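6-phosphogluconate dehydrogenase (Decarboxylating) (Geobacter metallireducens, PDB 4E21) probably catalyses the NADP-dependent oxidative decarboxylation of 6-phosphogluconate in the pentose phosphate pathway. Local coordinates at residues R124-M129 against I134-V139; G144-E149 against S276-D281. All coordinates share one frame; numbering follows the deposited sequence.

Interaction 1: R124-M129 against I134-V139; sequences RRADQM and ITYVDV
In the beta-alpha-beta unit made of strand 110-113, helix 119-130 and strand 135-142, within the NAD-binding domain, Arg125, Ala126 and Met129 of the helix pack against Ile134, just before the last strand, and Tyr136, near its start. Helix and strand run nearly antiparallel, their axes 7.2 Å apart at the closest, as expected where a chain leaves a helix and turns straight back into the sheet. Tyr136 packs between them. Its CG stands anti to the backbone N (chi1 -167°), which swings the ring over to the helix side, beside Arg125 and Met129: CB rests on Ala126 CA at 3.7 Å, and CB of Arg125 sits over one ring face in a CH-pi contact, 4.1 Å from the ring centroid. Farther out, Arg125 CD reaches Tyr136 OH at 3.5 Å. The extended chain of Arg125 carries its guanidinium on to a salt bridge with Asp95, so its charge is answered outside this contact.

Nearer the turn, Met129, a selenomethionine, bends at both chi2 and chi3, bringing CE against Ile134 CG2 at 3.5 Å while its CG lies 4.0 Å from Tyr136 CD1. The backbone closes the turn with one bond, Ile134 N to Met129 O at 3.0 Å. A water donates to Ala126 O and Ile134 O and accepts from Tyr136 N. A serine in place of Tyr136 would probably leave Arg125 CB and Met129 CG without their aromatic partner and open a gap between helix and strand. The chemistry is thus divided: carbon and ring contacts pack the helix against the strand, while a single water satisfies three backbone polar atoms where they do not bond directly.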
loop_
_atom_site.group_PDB
_atom_site.type_symbol
_atom_site.label_atom_id
_atom_site.label_comp_id
_atom_site.label_asym_id
_atom_site.label_seq_id
_atom_site.Cartn_x
_atom_site.Cartn_y
_atom_site.Cartn_z
ATOM N N ARG B 124 -1.281 30.287 14.083
ATOM C CA ARG B 124 -1.794 30.858 15.320
ATOM C C ARG B 124 -0.759 31.800 15.930
ATOM O O ARG B 124 -1.059 32.954 16.265
ATOM C CB ARG B 124 -2.168 29.770 16.319
ATOM C CG ARG B 124 -2.205 30.291 17.741
ATOM C CD ARG B 124 -2.554 29.237 18.755
ATOM N NE ARG B 124 -1.624 28.112 18.752
ATOM C CZ ARG B 124 -0.535 28.039 19.506
ATOM N NH1 ARG B 124 -0.201 29.025 20.321
ATOM N NH2 ARG B 124 0.224 26.966 19.442
ATOM N N ARG B 125 0.463 31.298 16.074
ATOM C CA ARG B 125 1.541 32.082 16.658
ATOM C C ARG B 125 1.774 33.387 15.899
ATOM O O ARG B 125 2.028 34.415 16.513
ATOM C CB ARG B 125 2.829 31.259 16.708
ATOM C CG ARG B 125 2.822 30.221 17.803
ATOM C CD ARG B 125 3.966 29.249 17.652
ATOM N NE ARG B 125 3.835 28.142 18.590
ATOM C CZ ARG B 125 4.354 26.922 18.422
ATOM N NH1 ARG B 125 5.057 26.613 17.335
ATOM N NH2 ARG B 125 4.169 26.004 19.360
ATOM N N ALA B 126 1.702 33.346 14.567
ATOM C CA ALA B 126 1.999 34.542 13.788
ATOM C C ALA B 126 0.981 35.617 14.113
ATOM O O ALA B 126 1.317 36.794 14.154
ATOM C CB ALA B 126 2.019 34.253 12.289
ATOM N N ASP B 127 -0.259 35.191 14.344
ATOM C CA ASP B 127 -1.362 36.093 14.656
ATOM C C ASP B 127 -1.219 36.738 16.018
ATOM O O ASP B 127 -1.473 37.932 16.195
ATOM C CB ASP B 127 -2.677 35.340 14.627
ATOM C CG ASP B 127 -3.322 35.394 13.287
ATOM O OD1 ASP B 127 -3.175 36.451 12.629
ATOM O OD2 ASP B 127 -3.968 34.393 12.890
ATOM N N GLN B 128 -0.833 35.932 16.989
ATOM C CA GLN B 128 -0.603 36.456 18.305
ATOM C C GLN B 128 0.480 37.538 18.293
ATOM O O GLN B 128 0.281 38.622 18.821
ATOM C CB GLN B 128 -0.249 35.316 19.248
ATOM C CG GLN B 128 -1.440 34.434 19.551
ATOM C CD GLN B 128 -1.052 33.223 20.396
ATOM O OE1 GLN B 128 0.097 33.112 20.866
ATOM N NE2 GLN B 128 -2.008 32.304 20.595
HETATM N N MSE B 129 1.613 37.236 17.677
HETATM C CA MSE B 129 2.754 38.128 17.663
HETATM C C MSE B 129 2.455 39.412 16.889
HETATM O O MSE B 129 2.981 40.471 17.227
HETATM C CB MSE B 129 3.971 37.431 17.027
HETATM C CG MSE B 129 4.413 36.171 17.732
HETATM SE SE MSE B 129 4.996 36.553 19.546
HETATM C CE MSE B 129 6.754 37.186 19.100
ATOM N N ILE B 134 4.968 42.448 16.130
ATOM C CA ILE B 134 6.119 41.577 15.884
ATOM C C ILE B 134 5.880 40.597 14.729
ATOM O O ILE B 134 4.862 39.910 14.680
ATOM C CB ILE B 134 6.499 40.804 17.151
ATOM C CG1 ILE B 134 7.008 41.786 18.210
ATOM C CG2 ILE B 134 7.566 39.750 16.834
ATOM C CD1 ILE B 134 7.042 41.227 19.605
ATOM N N THR B 135 6.830 40.525 13.807
ATOM C CA THR B 135 6.649 39.682 12.639
ATOM C C THR B 135 7.199 38.277 12.872
ATOM O O THR B 135 8.381 38.086 13.187
ATOM C CB THR B 135 7.184 40.332 11.355
ATOM O OG1 THR B 135 6.580 41.627 11.201
ATOM C CG2 THR B 135 6.818 39.493 10.157
ATOM N N TYR B 136 6.314 37.297 12.756
ATOM C CA TYR B 136 6.681 35.905 13.027
ATOM C C TYR B 136 6.950 35.108 11.738
ATOM O O TYR B 136 6.059 34.955 10.896
ATOM C CB TYR B 136 5.591 35.231 13.863
ATOM C CG TYR B 136 5.985 33.889 14.460
ATOM C CD1 TYR B 136 6.799 33.819 15.593
ATOM C CD2 TYR B 136 5.515 32.691 13.917
ATOM C CE1 TYR B 136 7.144 32.599 16.155
ATOM C CE2 TYR B 136 5.857 31.472 14.476
ATOM C CZ TYR B 136 6.672 31.439 15.594
ATOM O OH TYR B 136 7.025 30.239 16.154
ATOM N N VAL B 137 8.179 34.605 11.608
ATOM C CA VAL B 137 8.634 33.907 10.402
ATOM C C VAL B 137 8.937 32.421 10.648
ATOM O O VAL B 137 9.686 32.077 11.569
ATOM C CB VAL B 137 9.873 34.609 9.817
ATOM C CG1 VAL B 137 10.321 33.936 8.533
ATOM C CG2 VAL B 137 9.558 36.068 9.554
ATOM N N ASP B 138 8.337 31.540 9.837
ATOM C CA ASP B 138 8.603 30.102 9.948
ATOM C C ASP B 138 9.627 29.644 8.918
ATOM O O ASP B 138 9.537 29.969 7.732
ATOM C CB ASP B 138 7.319 29.243 9.904
ATOM C CG ASP B 138 6.447 29.519 8.672
ATOM O OD1 ASP B 138 5.769 30.568 8.616
ATOM O OD2 ASP B 138 6.414 28.668 7.766
ATOM N N VAL B 139 10.632 28.924 9.385
ATOM C CA VAL B 139 11.636 28.387 8.488
ATOM C C VAL B 139 11.753 26.886 8.687
ATOM O O VAL B 139 12.063 26.417 9.780
ATOM C CB VAL B 139 13.025 29.075 8.656
ATOM C CG1 VAL B 139 14.083 28.379 7.800
ATOM C CG2 VAL B 139 12.945 30.540 8.272
HETATM O O HOH W 1 3.470 38.095 13.167
#

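Interaction 2: G144-E149 against S276-D281; sequences GIFGLE and SSWLLD
One face of the Phe146 ring receives the benzo edge of Trp278, whose CZ2 stands 3.7 Å above the phenyl plane and over its centre. For the indole, the same meeting happens at the rim, with Phe146 CE1 in its plane. The ring planes are 86° apart and the phenyl and six-membered indole centroids 5.0 Å apart, a T-shaped (edge-to-face) stack with tryptophan as the edge. CH2 shares the work, approaching Phe146 CE2 at 3.8 Å. The stack buries 85 Å² between the two segments, with no hydrogen bond across them.

Both side chains span a wide separation, since the CA atoms of Phe146 and Trp278 are 11.7 Å apart. Trp278 covers its part by holding CG anti to the backbone N (chi1 170°), which throws the indole out from the first turn of helix 278-289. The contact therefore bridges two domains: Phe146 lies in segment 144-149, within the NAD-binding domain, whereas Trp278 belongs to the C-terminal, largely helical one. The start of helix 278-289 is fixed by an N-cap, Ser277 OG accepting from Leu280 N at 3.2 Å, and this hydroxyl also bonds Tyr224 OH on helix 205-232. Trp278 lies at a subunit interface as well, packing on Ser276 of the second subunit.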
loop_
_atom_site.group_PDB
_atom_site.type_symbol
_atom_site.label_atom_id
_atom_site.label_comp_id
_atom_site.label_asym_id
_atom_site.label_seq_id
_atom_site.Cartn_x
_atom_site.Cartn_y
_atom_site.Cartn_z
ATOM N N GLY B 144 20.558 19.202 7.904
ATOM C CA GLY B 144 21.119 18.654 9.129
ATOM C C GLY B 144 22.568 19.019 9.424
ATOM O O GLY B 144 22.959 20.183 9.345
ATOM N N ILE B 145 23.368 18.005 9.747
ATOM C CA ILE B 145 24.734 18.218 10.193
ATOM C C ILE B 145 25.607 18.730 9.056
ATOM O O ILE B 145 26.650 19.336 9.289
ATOM C CB ILE B 145 25.307 16.937 10.750
ATOM C CG1 ILE B 145 25.075 15.807 9.758
ATOM C CG2 ILE B 145 24.616 16.585 12.059
ATOM C CD1 ILE B 145 25.895 14.588 10.060
ATOM N N PHE B 146 25.137 18.521 7.830
ATOM C CA PHE B 146 25.877 18.880 6.626
ATOM C C PHE B 146 25.739 20.348 6.268
ATOM O O PHE B 146 26.476 20.845 5.417
ATOM C CB PHE B 146 25.406 18.017 5.449
ATOM C CG PHE B 146 25.766 16.571 5.595
ATOM C CD1 PHE B 146 24.903 15.690 6.226
ATOM C CD2 PHE B 146 26.983 16.099 5.135
ATOM C CE1 PHE B 146 25.238 14.371 6.383
ATOM C CE2 PHE B 146 27.321 14.779 5.294
ATOM C CZ PHE B 146 26.439 13.913 5.921
ATOM N N GLY B 147 24.793 21.028 6.920
ATOM C CA GLY B 147 24.474 22.423 6.624
ATOM C C GLY B 147 25.586 23.403 6.961
ATOM O O GLY B 147 25.750 24.424 6.280
ATOM N N LEU B 148 26.361 23.083 7.999
ATOM C CA LEU B 148 27.443 23.955 8.453
ATOM C C LEU B 148 28.415 24.258 7.330
ATOM O O LEU B 148 28.649 25.420 6.985
ATOM C CB LEU B 148 28.184 23.349 9.650
ATOM C CG LEU B 148 29.458 24.084 10.084
ATOM C CD1 LEU B 148 29.257 25.592 10.108
ATOM C CD2 LEU B 148 29.973 23.586 11.436
ATOM N N GLU B 149 28.974 23.204 6.749
ATOM C CA GLU B 149 29.881 23.360 5.615
ATOM C C GLU B 149 29.150 23.554 4.283
ATOM O O GLU B 149 29.630 24.285 3.423
ATOM C CB GLU B 149 30.843 22.165 5.518
ATOM C CG GLU B 149 31.507 21.782 6.849
ATOM C CD GLU B 149 32.563 22.788 7.303
ATOM O OE1 GLU B 149 33.156 23.458 6.417
ATOM O OE2 GLU B 149 32.801 22.894 8.540
ATOM N N SER B 276 20.404 7.847 -8.977
ATOM C CA SER B 276 21.428 8.429 -8.121
ATOM C C SER B 276 20.754 9.556 -7.354
ATOM O O SER B 276 19.819 10.181 -7.857
ATOM C CB SER B 276 22.617 8.948 -8.913
ATOM O OG SER B 276 22.169 9.815 -9.921
ATOM N N SER B 277 21.195 9.760 -6.126
ATOM C CA SER B 277 20.620 10.772 -5.264
ATOM C C SER B 277 21.464 10.827 -4.007
ATOM O O SER B 277 22.355 9.991 -3.799
ATOM C CB SER B 277 19.191 10.402 -4.876
ATOM O OG SER B 277 19.209 9.319 -3.954
ATOM N N TRP B 278 21.168 11.808 -3.165
ATOM C CA TRP B 278 21.904 11.992 -1.934
ATOM C C TRP B 278 21.654 10.802 -1.030
ATOM O O TRP B 278 22.591 10.237 -0.455
ATOM C CB TRP B 278 21.493 13.315 -1.281
ATOM C CG TRP B 278 21.992 13.515 0.104
ATOM C CD1 TRP B 278 21.237 13.564 1.255
ATOM C CD2 TRP B 278 23.350 13.732 0.508
ATOM N NE1 TRP B 278 22.051 13.783 2.345
ATOM C CE2 TRP B 278 23.350 13.892 1.912
ATOM C CE3 TRP B 278 24.566 13.797 -0.177
ATOM C CZ2 TRP B 278 24.516 14.107 2.635
ATOM C CZ3 TRP B 278 25.724 14.021 0.544
ATOM C CH2 TRP B 278 25.693 14.165 1.933
ATOM N N LEU B 279 20.396 10.388 -0.937
ATOM C CA LEU B 279 20.055 9.201 -0.158
ATOM C C LEU B 279 20.806 7.924 -0.596
ATOM O O LEU B 279 21.185 7.107 0.254
ATOM C CB LEU B 279 18.537 8.988 -0.134
ATOM C CG LEU B 279 17.839 10.027 0.769
ATOM C CD1 LEU B 279 16.338 10.107 0.484
ATOM C CD2 LEU B 279 18.121 9.739 2.244
ATOM N N LEU B 280 21.049 7.773 -1.897
ATOM C CA LEU B 280 21.830 6.631 -2.399
ATOM C C LEU B 280 23.264 6.746 -1.923
ATOM O O LEU B 280 23.841 5.771 -1.428
ATOM C CB LEU B 280 21.785 6.518 -3.932
ATOM C CG LEU B 280 22.610 5.393 -4.577
ATOM C CD1 LEU B 280 22.041 4.019 -4.243
ATOM C CD2 LEU B 280 22.668 5.566 -6.076
ATOM N N ASP B 281 23.827 7.945 -2.075
ATOM C CA ASP B 281 25.192 8.236 -1.612
ATOM C C ASP B 281 25.348 7.815 -0.167
ATOM O O ASP B 281 26.381 7.279 0.206
ATOM C CB ASP B 281 25.522 9.732 -1.747
ATOM C CG ASP B 281 25.657 10.166 -3.193
ATOM O OD1 ASP B 281 25.600 9.287 -4.084
ATOM O OD2 ASP B 281 25.824 11.376 -3.455
#

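How the interactions relate
Interaction 1 is local, joining neighbours in sequence inside the NAD-binding domain, whereas interaction 2 brings together segments 127 residues apart and links that domain to the C-terminal one. Strand 135-142 and helix 147-150 follow each other, so the chain passes directly from the first contact into the nearer half of the second. The centres are about 30 Å apart, and the nearest atoms of the two contacts about 11 Å. Segment 144-149 also packs on helix 32-43, which begins within a Gly29, Gly31, Gly34 pattern consistent with a Rossmann-type dinucleotide site. No other subunit touches interaction 1, while interaction 2 lies beside residues of two further subunits.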